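Local coordinates for protein SPD1 nuclease (Streptococcus pyogenes, PDB 2XGR) that is a prophage-encoded extracellular DNase, a metal-binding member of the DNA/RNA non-specific endonuclease family that probably cleaves DNA outside the cell, at residues His121-Gly124 with Tyr125-Gly129. Numbering follows the deposited sequence.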
ATOM      1  N   HIS A 121       1.396   7.655  -4.779  1.00  7.08           N
ATOM      2  CA  HIS A 121       1.332   7.554  -3.354  1.00  7.21           C
ATOM      3  C   HIS A 121       1.929   6.210  -2.868  1.00  6.96           C
ATOM      4  O   HIS A 121       1.875   5.210  -3.588  1.00  9.41           O
ATOM      5  CB  HIS A 121      -0.155   7.486  -2.918  1.00  7.87           C
ATOM      6  CG  HIS A 121      -0.809   8.844  -2.834  1.00 16.45           C
ATOM      7  ND1 HIS A 121      -0.865   9.695  -3.914  1.00 25.66           N
ATOM      8  CD2 HIS A 121      -1.457   9.472  -1.829  1.00 24.93           C
ATOM      9  CE1 HIS A 121      -1.474  10.815  -3.559  1.00 24.59           C
ATOM     10  NE2 HIS A 121      -1.875  10.690  -2.316  1.00 23.26           N
ATOM     11  N   LEU A 122       2.457   6.216  -1.635  1.00  6.69           N
ATOM     12  CA  LEU A 122       2.785   4.948  -0.960  1.00  6.34           C
ATOM     13  C   LEU A 122       1.457   4.355  -0.398  1.00  6.30           C
ATOM     14  O   LEU A 122       0.932   3.422  -0.970  1.00  7.39           O
ATOM     15  CB  LEU A 122       3.827   5.157   0.148  1.00  6.10           C
ATOM     16  CG  LEU A 122       5.228   5.615  -0.428  1.00  8.36           C
ATOM     17  CD1 LEU A 122       6.201   5.882   0.816  1.00  5.61           C
ATOM     18  CD2 LEU A 122       5.857   4.472  -1.269  1.00  7.72           C
ATOM     19  N   VAL A 123       0.900   4.970   0.641  1.00  5.93           N
ATOM     20  CA  VAL A 123      -0.453   4.597   1.081  1.00  7.29           C
ATOM     21  C   VAL A 123      -1.477   5.385   0.218  1.00  6.62           C
ATOM     22  O   VAL A 123      -1.387   6.604   0.137  1.00  8.14           O
ATOM     23  CB  VAL A 123      -0.640   4.876   2.573  1.00  5.84           C
ATOM     24  CG1 VAL A 123      -2.160   4.765   2.956  1.00  5.98           C
ATOM     25  CG2 VAL A 123       0.115   3.833   3.420  1.00  6.45           C
ATOM     26  N   GLY A 124      -2.362   4.690  -0.526  1.00  5.89           N
ATOM     27  CA  GLY A 124      -3.272   5.424  -1.421  1.00  6.67           C
ATOM     28  C   GLY A 124      -4.117   6.481  -0.718  1.00  8.08           C
ATOM     29  O   GLY A 124      -4.496   6.386   0.490  1.00  7.55           O
ATOM     30  N   TYR A 125      -4.540   7.433  -1.547  1.00  6.45           N
ATOM     31  CA  TYR A 125      -5.229   8.612  -1.016  1.00  8.01           C
ATOM     32  C   TYR A 125      -6.450   8.329  -0.162  1.00  7.48           C
ATOM     33  O   TYR A 125      -6.610   8.958   0.895  1.00  7.22           O
ATOM     34  CB  TYR A 125      -5.675   9.492  -2.242  1.00  7.97           C
ATOM     35  CG  TYR A 125      -6.334  10.743  -1.787  1.00  8.17           C
ATOM     36  CD1 TYR A 125      -5.607  11.785  -1.214  1.00  8.32           C
ATOM     37  CD2 TYR A 125      -7.704  10.838  -1.806  1.00  9.24           C
ATOM     38  CE1 TYR A 125      -6.225  12.979  -0.806  1.00  9.51           C
ATOM     39  CE2 TYR A 125      -8.342  12.041  -1.416  1.00 10.90           C
ATOM     40  CZ  TYR A 125      -7.598  13.057  -0.855  1.00  8.33           C
ATOM     41  OH  TYR A 125      -8.224  14.222  -0.429  1.00 11.47           O
ATOM     42  N   GLN A 126      -7.349   7.438  -0.598  0.50  6.45           N
ATOM     43  CA  GLN A 126      -8.612   7.331   0.140  0.50  6.32           C
ATOM     44  C   GLN A 126      -8.400   6.677   1.493  0.50  7.50           C
ATOM     45  O   GLN A 126      -9.263   6.730   2.368  0.50  7.04           O
ATOM     46  CB  GLN A 126      -9.663   6.555  -0.657  0.50  6.46           C
ATOM     47  CG  GLN A 126     -10.113   7.269  -1.925  0.50  6.36           C
ATOM     48  CD  GLN A 126     -11.464   6.796  -2.406  0.50  3.36           C
ATOM     49  OE1 GLN A 126     -12.246   7.581  -3.007  0.50 13.60           O
ATOM     50  NE2 GLN A 126     -11.735   5.548  -2.229  0.50  3.95           N
ATOM     51  N   PHE A 127      -7.203   6.141   1.741  1.00  6.03           N
ATOM     52  CA  PHE A 127      -6.929   5.656   3.085  1.00  5.36           C
ATOM     53  C   PHE A 127      -6.412   6.786   3.924  1.00  7.60           C
ATOM     54  O   PHE A 127      -6.831   6.956   5.054  1.00  7.81           O
ATOM     55  CB  PHE A 127      -5.888   4.511   3.104  1.00  6.26           C
ATOM     56  CG  PHE A 127      -6.380   3.230   2.465  1.00  7.89           C
ATOM     57  CD1 PHE A 127      -7.765   2.892   2.463  1.00  8.49           C
ATOM     58  CD2 PHE A 127      -5.489   2.328   1.937  1.00  8.78           C
ATOM     59  CE1 PHE A 127      -8.239   1.660   1.908  1.00 10.45           C
ATOM     60  CE2 PHE A 127      -5.943   1.112   1.344  1.00  7.16           C
ATOM     61  CZ  PHE A 127      -7.305   0.764   1.357  1.00  9.38           C
ATOM     62  N   CYS A 128      -5.450   7.525   3.380  1.00  7.21           N
ATOM     63  CA  CYS A 128      -4.740   8.517   4.234  1.00  9.38           C
ATOM     64  C   CYS A 128      -5.133   9.988   4.031  1.00  9.23           C
ATOM     65  O   CYS A 128      -4.697  10.873   4.809  1.00 12.06           O
ATOM     66  CB  CYS A 128      -3.203   8.389   4.075  1.00  6.55           C
ATOM     67  SG  CYS A 128      -2.550   8.873   2.418  1.00  9.39           S
ATOM     68  N   GLY A 129      -5.782  10.301   2.924  1.00  7.01           N
ATOM     69  CA  GLY A 129      -6.169  11.687   2.696  1.00  9.83           C
ATOM     70  C   GLY A 129      -5.070  12.715   2.480  1.00 12.10           C
ATOM     71  O   GLY A 129      -5.335  13.935   2.495  1.00 14.80           O
TER
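The side chains of H121 and Y125 run alongside each other in the same direction, and H121 NE2 meets the edge of the Y125 ring, 4.0 Å from CD1. At the imidazole's own edge sit C128 SG, 4.4 Å from H121 CD2, and, in the ring plane, V123 O. G129 CA rests 3.7 Å over one face of Y125, near the ring's margin. V123 CG1 approaches the F127 ring near its plane; with CG1 anti to the backbone N (chi1 168°), this methyl packs 3.7 Å from F127 CB and also touches C128 CB. C128 SG comes within 3.4 Å of V123 O. G124 O accepts N-H groups from three and four residues on, F127 N above the carbonyl plane and C128 N in it at 3.2 Å, so one carbonyl is gripped twice in the first helical turn. H121 NE2 also bonds L130 O and Y125 OH bonds D88, while the backbone N of G124 is bonded to E164 of helix 160-173. With G124 as N-cap of helix 125-128, the turn opens the connection between paired strands 119-121 and 137-139; helix 142-146 follows, an order consistent with the family's ββα-metal (His-Me finger) motif.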